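Local coordinates for protein putative rubredoxin reductase (Rhodopseudomonas palustris, PDB 3FG2) that probably passes electrons from NADH through its bound FAD to a ferredoxin that serves the cytochrome P450 CYP199A2, at residues A[112-124]-A[206-218]. Residues are numbered along the deposited sequence; the frame is centred on the assembly and turned at random.
Sequences MLDVPNASLPDVL and RATEIAAEGDRVT
Val115 lays its two methyls along one face of the backbone from Ala207 to Ile210: CG1 rests on Glu209 CA at 3.3 Å, and CG2 reaches Ala207 O at 3.2 Å. CG1 also meets the CG1 branch of Ile210. With both methyls gone, as with an alanine here, a gap is likely to open between the loop and the backbone at Ala207 and Glu209. Ile210 is the main apolar side chain of strand 207-213 in the contact; its CD1 meets CD2 of Leu113, while CG2 faces Val123. Farther along, Leu120 spreads its branches over the hairpin end. CD1 presses on Ala212 CB at 3.3 Å, tighter than usual carbon packing, and CD2 lies against Asp215 OD1, the two side chains crossing at about a right angle. With CG1 of Val217 anti to the backbone N (chi1 171°), CG2 falls beside that N and is directed at Asp122 CB and Val123 CG2, 3.7 and 4.0 Å away.

The contact joins two parts of the pyridine nucleotide-disulphide oxidoreductase fold, away from the FAD: the turn-rich 112-122 region leading into strand 123-124, an outermost strand of a five-stranded parallel sheet, and the first hairpin of the three-stranded antiparallel sheet, in which 207-213 is one of the two outer strands. Overlapping beta turns, type II from Val115 and type I from Asn117 and Leu120, fold the first segment along that hairpin.

One direct hydrogen bond crosses: Ile210 N donates to Pro116 O at 3.1 Å. Water supplies the other polar links. One molecule accepts from Asp122 N and Val217 N and donates to Asp215 O; a second donates to Asp122 OD1 and Val217 O. The other carboxylate oxygen, Asp122 OD2, forms a salt bridge with Arg138.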
loop_
_atom_site.group_PDB
_atom_site.type_symbol
_atom_site.label_atom_id
_atom_site.label_comp_id
_atom_site.label_asym_id
_atom_site.label_seq_id
_atom_site.Cartn_x
_atom_site.Cartn_y
_atom_site.Cartn_z
ATOM N N MET A 112 13.419 6.692 -5.372
ATOM C CA MET A 112 13.776 7.498 -6.536
ATOM C C MET A 112 14.317 6.718 -7.728
ATOM O O MET A 112 15.115 5.790 -7.577
ATOM C CB MET A 112 14.793 8.568 -6.134
ATOM C CG MET A 112 14.287 9.575 -5.104
ATOM S SD MET A 112 13.042 10.708 -5.743
ATOM C CE MET A 112 11.551 9.955 -5.123
ATOM N N LEU A 113 13.870 7.095 -8.921
ATOM C CA LEU A 113 14.346 6.448 -10.136
ATOM C C LEU A 113 15.809 6.873 -10.263
ATOM O O LEU A 113 16.103 8.063 -10.391
ATOM C CB LEU A 113 13.552 6.937 -11.348
ATOM C CG LEU A 113 13.914 6.288 -12.684
ATOM C CD1 LEU A 113 13.521 4.811 -12.654
ATOM C CD2 LEU A 113 13.204 7.008 -13.809
ATOM N N ASP A 114 16.715 5.902 -10.217
ATOM C CA ASP A 114 18.153 6.160 -10.290
ATOM C C ASP A 114 18.663 6.156 -11.734
ATOM O O ASP A 114 19.491 5.328 -12.117
ATOM C CB ASP A 114 18.885 5.096 -9.472
ATOM C CG ASP A 114 20.332 5.457 -9.189
ATOM O OD1 ASP A 114 20.796 6.541 -9.610
ATOM O OD2 ASP A 114 21.005 4.637 -8.531
ATOM N N VAL A 115 18.188 7.110 -12.524
ATOM C CA VAL A 115 18.561 7.185 -13.928
ATOM C C VAL A 115 18.837 8.626 -14.366
ATOM O O VAL A 115 18.282 9.566 -13.805
ATOM C CB VAL A 115 17.415 6.553 -14.768
ATOM C CG1 VAL A 115 17.044 7.436 -15.936
ATOM C CG2 VAL A 115 17.817 5.165 -15.220
ATOM N N PRO A 116 19.711 8.819 -15.370
ATOM C CA PRO A 116 20.014 10.176 -15.837
ATOM C C PRO A 116 18.748 10.959 -16.183
ATOM O O PRO A 116 17.817 10.415 -16.794
ATOM C CB PRO A 116 20.895 9.929 -17.055
ATOM C CG PRO A 116 21.663 8.707 -16.652
ATOM C CD PRO A 116 20.564 7.830 -16.057
ATOM N N ASN A 117 18.718 12.229 -15.777
ATOM C CA ASN A 117 17.573 13.104 -16.031
ATOM C C ASN A 117 16.273 12.640 -15.358
ATOM O O ASN A 117 15.199 13.185 -15.627
ATOM C CB ASN A 117 17.344 13.251 -17.542
ATOM C CG ASN A 117 18.213 14.335 -18.174
ATOM O OD1 ASN A 117 18.228 14.494 -19.399
ATOM N ND2 ASN A 117 18.928 15.090 -17.347
ATOM N N ALA A 118 16.367 11.653 -14.473
ATOM C CA ALA A 118 15.182 11.142 -13.791
ATOM C C ALA A 118 14.492 12.196 -12.931
ATOM O O ALA A 118 13.326 12.036 -12.559
ATOM C CB ALA A 118 15.550 9.951 -12.930
ATOM N N SER A 119 15.209 13.270 -12.618
ATOM C CA SER A 119 14.651 14.325 -11.787
ATOM C C SER A 119 14.105 15.536 -12.544
ATOM O O SER A 119 13.861 16.579 -11.943
ATOM C CB SER A 119 15.690 14.791 -10.764
ATOM O OG SER A 119 16.815 15.347 -11.413
ATOM N N LEU A 120 13.914 15.415 -13.854
ATOM C CA LEU A 120 13.356 16.527 -14.616
ATOM C C LEU A 120 11.927 16.759 -14.127
ATOM O O LEU A 120 11.307 15.866 -13.553
ATOM C CB LEU A 120 13.366 16.223 -16.115
ATOM C CG LEU A 120 14.751 16.265 -16.769
ATOM C CD1 LEU A 120 14.646 15.819 -18.216
ATOM C CD2 LEU A 120 15.329 17.675 -16.679
ATOM N N PRO A 121 11.377 17.954 -14.358
ATOM C CA PRO A 121 10.016 18.289 -13.921
ATOM C C PRO A 121 8.903 17.312 -14.299
ATOM O O PRO A 121 8.003 17.053 -13.496
ATOM C CB PRO A 121 9.788 19.668 -14.539
ATOM C CG PRO A 121 11.176 20.238 -14.631
ATOM C CD PRO A 121 11.967 19.064 -15.126
ATOM N N ASP A 122 8.959 16.773 -15.514
ATOM C CA ASP A 122 7.922 15.861 -15.986
ATOM C C ASP A 122 8.080 14.384 -15.633
ATOM O O ASP A 122 7.495 13.519 -16.287
ATOM C CB ASP A 122 7.739 16.022 -17.502
ATOM C CG ASP A 122 7.036 17.323 -17.869
ATOM O OD1 ASP A 122 7.348 17.886 -18.943
ATOM O OD2 ASP A 122 6.165 17.778 -17.094
ATOM N N VAL A 123 8.874 14.099 -14.605
ATOM C CA VAL A 123 9.056 12.731 -14.127
ATOM C C VAL A 123 8.404 12.761 -12.740
ATOM O O VAL A 123 9.008 13.202 -11.755
ATOM C CB VAL A 123 10.547 12.352 -14.024
ATOM C CG1 VAL A 123 10.688 10.971 -13.419
ATOM C CG2 VAL A 123 11.186 12.369 -15.409
ATOM N N LEU A 124 7.161 12.293 -12.682
ATOM C CA LEU A 124 6.375 12.322 -11.457
ATOM C C LEU A 124 6.152 10.999 -10.740
ATOM O O LEU A 124 6.192 9.919 -11.344
ATOM C CB LEU A 124 5.011 12.935 -11.769
ATOM C CG LEU A 124 5.061 14.244 -12.561
ATOM C CD1 LEU A 124 3.651 14.663 -12.971
ATOM C CD2 LEU A 124 5.726 15.315 -11.708
ATOM N N ARG A 206 14.311 -2.270 -18.342
ATOM C CA ARG A 206 14.476 -1.268 -17.291
ATOM C C ARG A 206 14.720 0.059 -17.976
ATOM O O ARG A 206 15.166 0.098 -19.125
ATOM C CB ARG A 206 15.729 -1.516 -16.444
ATOM C CG ARG A 206 15.857 -2.840 -15.756
ATOM C CD ARG A 206 17.281 -2.963 -15.217
ATOM N NE ARG A 206 17.614 -1.862 -14.317
ATOM C CZ ARG A 206 17.718 -1.979 -12.995
ATOM N NH1 ARG A 206 17.524 -3.155 -12.407
ATOM N NH2 ARG A 206 18.006 -0.914 -12.257
ATOM N N ALA A 207 14.455 1.144 -17.258
ATOM C CA ALA A 207 14.722 2.470 -17.789
ATOM C C ALA A 207 16.215 2.686 -17.516
ATOM O O ALA A 207 16.691 2.411 -16.415
ATOM C CB ALA A 207 13.893 3.517 -17.053
ATOM N N THR A 208 16.959 3.144 -18.516
ATOM C CA THR A 208 18.386 3.385 -18.339
ATOM C C THR A 208 18.708 4.865 -18.468
ATOM O O THR A 208 19.820 5.291 -18.156
ATOM C CB THR A 208 19.226 2.635 -19.392
ATOM O OG1 THR A 208 18.828 3.055 -20.703
ATOM C CG2 THR A 208 19.041 1.129 -19.257
ATOM N N GLU A 209 17.729 5.645 -18.926
ATOM C CA GLU A 209 17.907 7.079 -19.121
ATOM C C GLU A 209 16.585 7.728 -19.535
ATOM O O GLU A 209 15.752 7.092 -20.179
ATOM C CB GLU A 209 18.968 7.314 -20.211
ATOM C CG GLU A 209 19.032 8.727 -20.775
ATOM C CD GLU A 209 20.105 8.890 -21.863
ATOM O OE1 GLU A 209 20.117 8.090 -22.822
ATOM O OE2 GLU A 209 20.935 9.823 -21.766
ATOM N N ILE A 210 16.388 8.984 -19.141
ATOM C CA ILE A 210 15.195 9.728 -19.519
ATOM C C ILE A 210 15.640 10.715 -20.590
ATOM O O ILE A 210 16.356 11.677 -20.295
ATOM C CB ILE A 210 14.608 10.547 -18.348
ATOM C CG1 ILE A 210 14.180 9.611 -17.211
ATOM C CG2 ILE A 210 13.448 11.415 -18.858
ATOM C CD1 ILE A 210 13.275 8.472 -17.646
ATOM N N ALA A 211 15.231 10.468 -21.830
ATOM C CA ALA A 211 15.598 11.339 -22.939
ATOM C C ALA A 211 14.912 12.696 -22.815
ATOM O O ALA A 211 13.690 12.789 -22.648
ATOM C CB ALA A 211 15.229 10.684 -24.273
ATOM N N ALA A 212 15.706 13.755 -22.892
ATOM C CA ALA A 212 15.150 15.086 -22.792
ATOM C C ALA A 212 15.726 16.019 -23.844
ATOM O O ALA A 212 16.764 15.748 -24.451
ATOM C CB ALA A 212 15.393 15.651 -21.409
ATOM N N GLU A 213 15.016 17.117 -24.052
ATOM C CA GLU A 213 15.399 18.148 -24.997
ATOM C C GLU A 213 15.263 19.407 -24.155
ATOM O O GLU A 213 14.164 19.772 -23.737
ATOM C CB GLU A 213 14.429 18.139 -26.175
ATOM C CG GLU A 213 14.709 19.171 -27.228
ATOM C CD GLU A 213 13.841 20.393 -27.076
ATOM O OE1 GLU A 213 12.598 20.248 -27.046
ATOM O OE2 GLU A 213 14.407 21.497 -26.994
ATOM N N GLY A 214 16.388 20.058 -23.891
ATOM C CA GLY A 214 16.361 21.227 -23.035
ATOM C C GLY A 214 16.176 20.603 -21.664
ATOM O O GLY A 214 17.096 19.974 -21.126
ATOM N N ASP A 215 14.984 20.763 -21.102
ATOM C CA ASP A 215 14.658 20.161 -19.818
ATOM C C ASP A 215 13.261 19.579 -19.939
ATOM O O ASP A 215 12.549 19.387 -18.948
ATOM C CB ASP A 215 14.736 21.185 -18.688
ATOM C CG ASP A 215 16.162 21.391 -18.200
ATOM O OD1 ASP A 215 16.831 20.382 -17.873
ATOM O OD2 ASP A 215 16.617 22.554 -18.140
ATOM N N ARG A 216 12.897 19.292 -21.185
ATOM C CA ARG A 216 11.607 18.719 -21.524
ATOM C C ARG A 216 11.773 17.242 -21.825
ATOM O O ARG A 216 12.521 16.874 -22.727
ATOM C CB ARG A 216 11.032 19.407 -22.761
ATOM C CG ARG A 216 10.674 20.860 -22.567
ATOM C CD ARG A 216 10.099 21.439 -23.849
ATOM N NE ARG A 216 11.135 21.815 -24.808
ATOM C CZ ARG A 216 11.996 22.812 -24.619
ATOM N NH1 ARG A 216 12.905 23.092 -25.542
ATOM N NH2 ARG A 216 11.946 23.534 -23.504
ATOM N N VAL A 217 11.084 16.397 -21.069
ATOM C CA VAL A 217 11.152 14.959 -21.295
ATOM C C VAL A 217 10.696 14.662 -22.722
ATOM O O VAL A 217 9.731 15.253 -23.195
ATOM C CB VAL A 217 10.215 14.195 -20.325
ATOM C CG1 VAL A 217 10.138 12.741 -20.724
ATOM C CG2 VAL A 217 10.702 14.334 -18.892
ATOM N N THR A 218 11.383 13.763 -23.419
ATOM C CA THR A 218 10.971 13.410 -24.776
ATOM C C THR A 218 10.864 11.902 -24.957
ATOM O O THR A 218 10.438 11.429 -26.007
ATOM C CB THR A 218 11.934 13.961 -25.865
ATOM O OG1 THR A 218 13.271 13.526 -25.596
ATOM C CG2 THR A 218 11.875 15.477 -25.919
HETATM O O HOH W 1 7.802 17.588 -21.939
HETATM O O HOH W 2 10.275 17.570 -18.188
#